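Local coordinates for proline dehydrogenase (PDB 3HAZ), which probably oxidises proline to glutamate in two steps, joining an FAD-dependent proline dehydrogenase and an NAD-dependent aldehyde dehydrogenase in one chain, at residues I107-K112 against R130-G135; L75-L80 against P152-A157; D846-R851 against G889-V894. All coordinates share one frame; numbering follows the deposited sequence.

Contacts 1 and 2 lie close together, their centres about 15 Å apart, in the all-helical region around residues 59-169; they touch where Glu-110 OE2 packs on Ala-76 CB. Contact 3 belongs to the aldehyde dehydrogenase part, with its centre about 39 Å from contact 1 and about 44 Å from contact 2. Contact 2 is core: two helices meet through aliphatic groups alone. Contact 3 is buried too, yet joins a helix to a strand and adds a histidine-histidine hydrogen bond to its isoleucine packing. Contact 1 is nearer the surface, where a largely poorly ordered loop reaches a helix with a flat arginine-histidine stack, backed by a single isoleucine-histidine touch.

Contact 1: residues I107-K112 against R130-G135; sequences IHHETK and RVIQPG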
loop_
_atom_site.group_PDB
_atom_site.type_symbol
_atom_site.label_atom_id
_atom_site.label_comp_id
_atom_site.label_asym_id
_atom_site.label_seq_id
_atom_site.Cartn_x
_atom_site.Cartn_y
_atom_site.Cartn_z
ATOM N N ILE A 107 -47.952 -3.677 -8.274
ATOM C CA ILE A 107 -47.934 -2.214 -8.216
ATOM C C ILE A 107 -49.345 -1.696 -7.918
ATOM O O ILE A 107 -49.524 -0.766 -7.130
ATOM C CB ILE A 107 -47.313 -1.598 -9.510
ATOM C CG1 ILE A 107 -45.801 -1.856 -9.533
ATOM C CG2 ILE A 107 -47.585 -0.092 -9.620
ATOM C CD1 ILE A 107 -45.098 -1.421 -10.826
ATOM N N HIS A 108 -50.342 -2.342 -8.519
ATOM C CA HIS A 108 -51.746 -2.034 -8.264
ATOM C C HIS A 108 -52.091 -2.139 -6.774
ATOM O O HIS A 108 -52.730 -1.248 -6.210
ATOM C CB HIS A 108 -52.647 -2.965 -9.089
ATOM C CG HIS A 108 -54.107 -2.634 -9.008
ATOM N ND1 HIS A 108 -54.668 -1.570 -9.678
ATOM C CD2 HIS A 108 -55.125 -3.242 -8.353
ATOM C CE1 HIS A 108 -55.966 -1.528 -9.429
ATOM N NE2 HIS A 108 -56.269 -2.532 -8.630
ATOM N N HIS A 109 -51.661 -3.221 -6.129
ATOM C CA HIS A 109 -51.931 -3.384 -4.706
ATOM C C HIS A 109 -51.251 -2.308 -3.870
ATOM O O HIS A 109 -51.858 -1.760 -2.947
ATOM C CB HIS A 109 -51.535 -4.782 -4.208
ATOM C CG HIS A 109 -52.310 -5.893 -4.844
ATOM N ND1 HIS A 109 -51.841 -7.188 -4.908
ATOM C CD2 HIS A 109 -53.517 -5.900 -5.459
ATOM C CE1 HIS A 109 -52.727 -7.945 -5.528
ATOM N NE2 HIS A 109 -53.755 -7.189 -5.870
ATOM N N GLU A 110 -49.988 -2.022 -4.178
ATOM C CA GLU A 110 -49.250 -0.984 -3.466
ATOM C C GLU A 110 -49.895 0.387 -3.680
ATOM O O GLU A 110 -50.034 1.177 -2.750
ATOM C CB GLU A 110 -47.784 -0.945 -3.921
ATOM C CG GLU A 110 -46.944 0.064 -3.147
ATOM C CD GLU A 110 -45.449 -0.013 -3.454
ATOM O OE1 GLU A 110 -45.059 -0.698 -4.421
ATOM O OE2 GLU A 110 -44.664 0.624 -2.719
ATOM N N THR A 111 -50.278 0.667 -4.920
ATOM C CA THR A 111 -50.899 1.951 -5.255
ATOM C C THR A 111 -52.267 2.122 -4.599
ATOM O O THR A 111 -52.536 3.146 -3.957
ATOM C CB THR A 111 -51.007 2.137 -6.786
ATOM O OG1 THR A 111 -49.688 2.061 -7.348
ATOM C CG2 THR A 111 -51.615 3.495 -7.135
ATOM N N LYS A 112 -53.123 1.112 -4.740
ATOM C CA LYS A 112 -54.467 1.170 -4.160
ATOM C C LYS A 112 -54.443 1.278 -2.636
ATOM O O LYS A 112 -55.153 2.105 -2.057
ATOM C CB LYS A 112 -55.326 -0.034 -4.594
ATOM C CG LYS A 112 -55.834 0.050 -6.035
ATOM C CD LYS A 112 -56.693 1.291 -6.248
ATOM C CE LYS A 112 -57.267 1.329 -7.659
ATOM N NZ LYS A 112 -58.308 2.383 -7.809
ATOM N N ARG A 130 -60.379 -7.869 -9.532
ATOM C CA ARG A 130 -59.621 -7.988 -10.776
ATOM C C ARG A 130 -59.357 -9.453 -11.123
ATOM O O ARG A 130 -59.759 -10.358 -10.391
ATOM C CB ARG A 130 -58.286 -7.242 -10.670
ATOM C CG ARG A 130 -58.319 -5.791 -11.118
ATOM C CD ARG A 130 -56.905 -5.228 -11.208
ATOM N NE ARG A 130 -56.841 -4.023 -12.032
ATOM C CZ ARG A 130 -55.714 -3.481 -12.482
ATOM N NH1 ARG A 130 -55.754 -2.384 -13.227
ATOM N NH2 ARG A 130 -54.546 -4.036 -12.193
ATOM N N VAL A 131 -58.678 -9.677 -12.243
ATOM C CA VAL A 131 -58.264 -11.020 -12.637
ATOM C C VAL A 131 -56.766 -11.030 -12.927
ATOM O O VAL A 131 -56.309 -10.394 -13.879
ATOM C CB VAL A 131 -59.030 -11.510 -13.880
ATOM N N ILE A 132 -56.003 -11.748 -12.106
ATOM C CA ILE A 132 -54.544 -11.740 -12.212
ATOM C C ILE A 132 -53.992 -12.800 -13.170
ATOM O O ILE A 132 -54.049 -13.999 -12.891
ATOM C CB ILE A 132 -53.870 -11.906 -10.832
ATOM C CG1 ILE A 132 -54.299 -10.787 -9.881
ATOM C CG2 ILE A 132 -52.357 -11.924 -10.977
ATOM C CD1 ILE A 132 -53.692 -10.902 -8.490
ATOM N N GLN A 133 -53.454 -12.345 -14.297
ATOM C CA GLN A 133 -52.810 -13.233 -15.259
ATOM C C GLN A 133 -51.500 -13.761 -14.687
ATOM O O GLN A 133 -50.779 -13.034 -14.002
ATOM C CB GLN A 133 -52.551 -12.502 -16.578
ATOM N N PRO A 134 -51.188 -15.034 -14.965
ATOM C CA PRO A 134 -49.976 -15.680 -14.455
ATOM C C PRO A 134 -48.720 -15.175 -15.158
ATOM O O PRO A 134 -48.809 -14.622 -16.253
ATOM C CB PRO A 134 -50.198 -17.162 -14.790
ATOM C CG PRO A 134 -51.657 -17.283 -15.131
ATOM C CD PRO A 134 -52.028 -15.971 -15.728
ATOM N N GLY A 135 -47.565 -15.360 -14.523
ATOM C CA GLY A 135 -46.288 -15.028 -15.130
ATOM C C GLY A 135 -45.934 -13.552 -15.138
ATOM O O GLY A 135 -45.025 -13.132 -15.856
#
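His-108 and Arg-130 bring the two backbones nearest each other, and even there their CA atoms are 10.2 Å apart: residues 107-112 are a length of helix, 130-135 an irregular loop, and side chains alone bridge the gap. On the helix, Ile-107 O takes two donors, the backbone N of Thr-111 and, from above the carbonyl plane, Thr-111 OG1 at 2.8 Å.

The main feature is a stack. The guanidinium of Arg-130 lies flat over one face of the His-108 imidazole, with group centres 3.7 Å apart and planes only 6° from parallel. Arg-130 NH2 sits toward the rim, 3.5 Å from His-108 CG, while ND1 of the ring lies over the middle of the guanidinium. Behind it, Arg-130 CD makes a CH-pi contact, 4.0 Å from the centroid of the His-108 ring. His-108 carries CG anti to its own N (chi1 -174°), which swings the ring out toward the loop; its opposite face rests on CG of Lys-112, one turn on. Arg-130 is poorly ordered, although a salt bridge from NH2 to Asp-105 gives its charge a partner and probably helps keep the guanidinium turned parallel to the ring. Deeper in, Ile-132 CD1 meets His-109 CE1 obliquely at 4.3 Å.

Helix 106-115 is thus flanked by the loop leading to helix 140-149, whose Ile-142 packs on His-109 and Glu-110; Phe-96 of helix 90-100 meets the His-109 ring edge-to-face, and salt bridges from Lys-112 to Asp-805 and Glu-110 to Arg-923 reach the aldehyde dehydrogenase part.

Contact 2: residues L75-L80 against P152-A157; sequences LALMVL and PAVRTA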
loop_
_atom_site.group_PDB
_atom_site.type_symbol
_atom_site.label_atom_id
_atom_site.label_comp_id
_atom_site.label_asym_id
_atom_site.label_seq_id
_atom_site.Cartn_x
_atom_site.Cartn_y
_atom_site.Cartn_z
ATOM N N LEU A 75 -42.851 -0.195 5.509
ATOM C CA LEU A 75 -43.893 0.809 5.331
ATOM C C LEU A 75 -44.985 0.305 4.395
ATOM O O LEU A 75 -46.172 0.440 4.689
ATOM C CB LEU A 75 -43.310 2.134 4.812
ATOM C CG LEU A 75 -44.339 3.273 4.749
ATOM C CD1 LEU A 75 -43.736 4.603 5.178
ATOM C CD2 LEU A 75 -44.961 3.379 3.361
ATOM N N ALA A 76 -44.580 -0.284 3.273
ATOM C CA ALA A 76 -45.546 -0.751 2.281
ATOM C C ALA A 76 -46.451 -1.850 2.845
ATOM O O ALA A 76 -47.645 -1.893 2.547
ATOM C CB ALA A 76 -44.838 -1.233 1.014
ATOM N N LEU A 77 -45.888 -2.734 3.662
ATOM C CA LEU A 77 -46.668 -3.839 4.206
ATOM C C LEU A 77 -47.620 -3.359 5.304
ATOM O O LEU A 77 -48.737 -3.857 5.430
ATOM C CB LEU A 77 -45.755 -4.955 4.718
ATOM C CG LEU A 77 -44.920 -5.655 3.641
ATOM C CD1 LEU A 77 -44.116 -6.792 4.245
ATOM C CD2 LEU A 77 -45.793 -6.161 2.500
ATOM N N MET A 78 -47.177 -2.379 6.083
ATOM C CA MET A 78 -48.024 -1.789 7.118
ATOM C C MET A 78 -49.199 -1.019 6.519
ATOM O O MET A 78 -50.299 -1.004 7.075
ATOM C CB MET A 78 -47.193 -0.880 8.030
ATOM C CG MET A 78 -46.199 -1.651 8.911
ATOM S SD MET A 78 -45.162 -0.562 9.909
ATOM C CE MET A 78 -46.200 -0.319 11.350
ATOM N N VAL A 79 -48.955 -0.375 5.384
ATOM C CA VAL A 79 -50.008 0.325 4.666
ATOM C C VAL A 79 -51.012 -0.676 4.110
ATOM O O VAL A 79 -52.219 -0.499 4.247
ATOM C CB VAL A 79 -49.434 1.186 3.520
ATOM C CG1 VAL A 79 -50.550 1.653 2.577
ATOM C CG2 VAL A 79 -48.675 2.374 4.087
ATOM N N LEU A 80 -50.509 -1.727 3.473
ATOM C CA LEU A 80 -51.380 -2.770 2.958
ATOM C C LEU A 80 -52.159 -3.408 4.118
ATOM O O LEU A 80 -53.349 -3.693 3.999
ATOM C CB LEU A 80 -50.560 -3.828 2.216
ATOM C CG LEU A 80 -51.336 -5.039 1.699
ATOM C CD1 LEU A 80 -52.486 -4.595 0.790
ATOM C CD2 LEU A 80 -50.415 -6.005 0.972
ATOM N N PRO A 152 -45.452 -16.705 -0.352
ATOM C CA PRO A 152 -45.951 -17.133 0.964
ATOM C C PRO A 152 -45.368 -16.346 2.147
ATOM O O PRO A 152 -46.102 -16.015 3.085
ATOM C CB PRO A 152 -45.558 -18.619 1.022
ATOM C CG PRO A 152 -45.574 -19.052 -0.414
ATOM C CD PRO A 152 -45.031 -17.853 -1.183
ATOM N N ALA A 153 -44.078 -16.031 2.108
ATOM C CA ALA A 153 -43.483 -15.266 3.200
ATOM C C ALA A 153 -44.041 -13.838 3.241
ATOM O O ALA A 153 -44.196 -13.254 4.313
ATOM C CB ALA A 153 -41.954 -15.251 3.089
ATOM N N VAL A 154 -44.337 -13.277 2.071
ATOM C CA VAL A 154 -44.907 -11.934 2.014
ATOM C C VAL A 154 -46.300 -11.913 2.650
ATOM O O VAL A 154 -46.649 -10.976 3.369
ATOM C CB VAL A 154 -44.945 -11.382 0.570
ATOM C CG1 VAL A 154 -45.711 -10.035 0.518
ATOM C CG2 VAL A 154 -43.524 -11.237 0.029
ATOM N N ARG A 155 -47.087 -12.957 2.397
ATOM C CA ARG A 155 -48.396 -13.089 3.032
ATOM C C ARG A 155 -48.236 -13.170 4.545
ATOM O O ARG A 155 -48.929 -12.477 5.295
ATOM C CB ARG A 155 -49.150 -14.315 2.495
ATOM C CG ARG A 155 -49.418 -14.239 0.997
ATOM C CD ARG A 155 -50.181 -15.449 0.462
ATOM N NE ARG A 155 -50.304 -15.358 -0.991
ATOM C CZ ARG A 155 -49.730 -16.192 -1.852
ATOM N NH1 ARG A 155 -49.010 -17.217 -1.412
ATOM N NH2 ARG A 155 -49.886 -16.005 -3.157
ATOM N N THR A 156 -47.302 -14.004 4.987
ATOM C CA THR A 156 -47.019 -14.135 6.414
ATOM C C THR A 156 -46.568 -12.804 7.018
ATOM O O THR A 156 -47.038 -12.408 8.082
ATOM C CB THR A 156 -45.952 -15.207 6.661
ATOM O OG1 THR A 156 -46.419 -16.456 6.141
ATOM C CG2 THR A 156 -45.677 -15.351 8.149
ATOM N N ALA A 157 -45.660 -12.112 6.335
ATOM C CA ALA A 157 -45.216 -10.796 6.790
ATOM C C ALA A 157 -46.374 -9.786 6.834
ATOM O O ALA A 157 -46.454 -8.955 7.742
ATOM C CB ALA A 157 -44.082 -10.278 5.908
#
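Helix-to-helix packing inside the family region named for the DNA-binding domain of proline dehydrogenase brings Leu-77, on helix 71-85, against Val-154 and Ala-157, on helix 151-168. Leu-77 makes both contacts from its side. Its CB points at the other helix, and the two methyls at its tip divide the work: CD1 meets Ala-157 CB at 3.9 Å, while CD2 reaches Val-154 CG1 at a looser 4.4 Å. With CG set anti to the carbonyl carbon (chi1 -65°) and CD1 extended beyond it (chi2 -177°), the branch carries both methyls across to the partner helix.

Val-154 and Ala-157 are three residues apart, so they come up on nearly the same side of their helix and offer Leu-77 a methyl each. The backbones come nearest at Leu-77 and Ala-157, where the CA atoms are 7.6 Å apart; the single methyl of Ala-157 suits this close approach, whereas toward Val-154 the gap is spanned by longer side chains. These are dispersion contacts between buried aliphatic groups, and nothing polar passes between the two segments.

In the fold, this pair is one side of a larger helical cluster. Leu-145 of helix 140-149 touches both Leu-77 and Val-154, closing a three-helix junction, and Thr-158 follows on helix 151-168 with contacts to Leu-77 and Leu-80. On its other flank, helix 71-85 lies against helix 452-463, where Leu-75 packs on Val-457 and Leu-460, and Met-78 on Leu-456. Helix 151-168 also reaches the second subunit: Thr-156 OG1 hydrogen-bonds to Lys-52 O of that neighbouring chain, and Pro-152 packs on Glu-48 of the same neighbour.

Contact 3: residues D846-R851 against G889-V894; sequences DAHIAR and GPILHV
His-848 and Ile-849 of helix 839-855 lie on strand 891-897, joining the helix to one face of the seven-stranded mixed sheet of the aldehyde dehydrogenase fold. The short helix and strand segments run roughly the same way, 31° apart, with axes 10.9 Å from each other at closest. Ile-891 and His-893, alternate residues of the strand, both point their CB toward the helix.

The polar link is a hydrogen bond between the two histidine NE2 atoms, 2.8 Å apart and nearly straight at 167°; either nitrogen could donate. The imidazoles come from opposite directions and meet rim to rim, planes turned 74° apart, so neither lies over the other's face. The CB of His-848 already heads for the strand, and with CG turned anti to N the ring continues that way. A second bond, from His-893 ND1 to Arg-798 O on the adjacent strand 797-803, restrains rotation of the strand-side ring. A leucine in place of His-848 would probably leave His-893 NE2 without this partner, its ring then bonded through ND1 but freer to shift at the helix-facing edge.

The apolar packing is carried by the isoleucines, whose side chains cross at a slant. Ile-891 CD1 fits against Ile-849 CG1 at 3.7 Å and touches Ile-849 CD1 as well, while Phe-875 of strand 873-876 packs on Ile-891. The other branch of Ile-891 joins the two kinds of contact: its CG2 sits at the edge of the His-848 ring, 4.1 Å from CD2.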
loop_
_atom_site.group_PDB
_atom_site.type_symbol
_atom_site.label_atom_id
_atom_site.label_comp_id
_atom_site.label_asym_id
_atom_site.label_seq_id
_atom_site.Cartn_x
_atom_site.Cartn_y
_atom_site.Cartn_z
ATOM N N ASP A 846 -50.362 37.973 -17.029
ATOM C CA ASP A 846 -51.779 38.269 -16.876
ATOM C C ASP A 846 -52.569 37.829 -18.102
ATOM O O ASP A 846 -53.717 37.401 -17.989
ATOM C CB ASP A 846 -51.993 39.759 -16.598
ATOM C CG ASP A 846 -51.665 40.134 -15.164
ATOM O OD1 ASP A 846 -51.405 39.216 -14.354
ATOM O OD2 ASP A 846 -51.669 41.341 -14.844
ATOM N N ALA A 847 -51.949 37.935 -19.273
ATOM C CA ALA A 847 -52.595 37.512 -20.512
ATOM C C ALA A 847 -52.812 36.000 -20.529
ATOM O O ALA A 847 -53.882 35.528 -20.909
ATOM C CB ALA A 847 -51.775 37.953 -21.724
ATOM N N HIS A 848 -51.793 35.245 -20.120
ATOM C CA HIS A 848 -51.908 33.788 -20.028
ATOM C C HIS A 848 -52.960 33.366 -19.003
ATOM O O HIS A 848 -53.720 32.416 -19.222
ATOM C CB HIS A 848 -50.560 33.158 -19.663
ATOM C CG HIS A 848 -50.609 31.668 -19.530
ATOM N ND1 HIS A 848 -50.599 30.823 -20.619
ATOM C CD2 HIS A 848 -50.665 30.870 -18.436
ATOM C CE1 HIS A 848 -50.655 29.570 -20.204
ATOM N NE2 HIS A 848 -50.690 29.570 -18.883
ATOM N N ILE A 849 -52.988 34.068 -17.877
ATOM C CA ILE A 849 -53.976 33.799 -16.840
ATOM C C ILE A 849 -55.396 34.034 -17.365
ATOM O O ILE A 849 -56.285 33.204 -17.166
ATOM C CB ILE A 849 -53.708 34.645 -15.581
ATOM C CG1 ILE A 849 -52.561 34.019 -14.779
ATOM C CG2 ILE A 849 -54.973 34.758 -14.725
ATOM C CD1 ILE A 849 -51.899 34.953 -13.788
ATOM N N ALA A 850 -55.600 35.156 -18.050
ATOM C CA ALA A 850 -56.906 35.459 -18.633
ATOM C C ALA A 850 -57.339 34.355 -19.597
ATOM O O ALA A 850 -58.477 33.890 -19.555
ATOM C CB ALA A 850 -56.876 36.806 -19.344
ATOM N N ARG A 851 -56.417 33.935 -20.457
ATOM C CA ARG A 851 -56.689 32.880 -21.425
ATOM C C ARG A 851 -57.020 31.549 -20.747
ATOM O O ARG A 851 -57.950 30.849 -21.149
ATOM C CB ARG A 851 -55.491 32.711 -22.360
ATOM C CG ARG A 851 -55.663 31.629 -23.415
ATOM N N GLY A 889 -43.725 32.502 -14.633
ATOM C CA GLY A 889 -44.319 33.069 -13.437
ATOM C C GLY A 889 -44.909 32.020 -12.518
ATOM O O GLY A 889 -44.750 30.819 -12.754
ATOM N N PRO A 890 -45.605 32.469 -11.463
ATOM C CA PRO A 890 -46.165 31.596 -10.418
ATOM C C PRO A 890 -47.431 30.895 -10.896
ATOM O O PRO A 890 -48.470 31.047 -10.267
ATOM C CB PRO A 890 -46.556 32.574 -9.301
ATOM C CG PRO A 890 -46.295 33.978 -9.828
ATOM C CD PRO A 890 -46.012 33.875 -11.298
ATOM N N ILE A 891 -47.349 30.137 -11.982
ATOM C CA ILE A 891 -48.548 29.576 -12.584
ATOM C C ILE A 891 -48.438 28.075 -12.803
ATOM O O ILE A 891 -47.753 27.613 -13.720
ATOM C CB ILE A 891 -48.893 30.291 -13.908
ATOM C CG1 ILE A 891 -49.008 31.800 -13.667
ATOM C CG2 ILE A 891 -50.189 29.725 -14.498
ATOM C CD1 ILE A 891 -49.086 32.625 -14.933
ATOM N N LEU A 892 -49.124 27.317 -11.951
ATOM C CA LEU A 892 -49.097 25.862 -12.031
ATOM C C LEU A 892 -50.226 25.332 -12.912
ATOM O O LEU A 892 -51.371 25.767 -12.797
ATOM C CB LEU A 892 -49.206 25.252 -10.630
ATOM C CG LEU A 892 -49.247 23.731 -10.561
ATOM C CD1 LEU A 892 -47.883 23.162 -10.948
ATOM C CD2 LEU A 892 -49.645 23.280 -9.165
ATOM N N HIS A 893 -49.894 24.394 -13.792
ATOM C CA HIS A 893 -50.898 23.690 -14.575
ATOM C C HIS A 893 -50.922 22.238 -14.114
ATOM O O HIS A 893 -49.869 21.653 -13.854
ATOM C CB HIS A 893 -50.584 23.778 -16.070
ATOM C CG HIS A 893 -50.340 25.171 -16.552
ATOM N ND1 HIS A 893 -49.126 25.808 -16.402
ATOM C CD2 HIS A 893 -51.156 26.060 -17.170
ATOM C CE1 HIS A 893 -49.202 27.024 -16.915
ATOM N NE2 HIS A 893 -50.422 27.202 -17.386
ATOM N N VAL A 894 -52.122 21.665 -13.996
ATOM C CA VAL A 894 -52.275 20.295 -13.513
ATOM C C VAL A 894 -53.094 19.420 -14.459
ATOM O O VAL A 894 -54.128 19.836 -14.975
ATOM C CB VAL A 894 -52.940 20.256 -12.121
ATOM C CG1 VAL A 894 -53.041 18.818 -11.621
ATOM C CG2 VAL A 894 -52.170 21.124 -11.134
#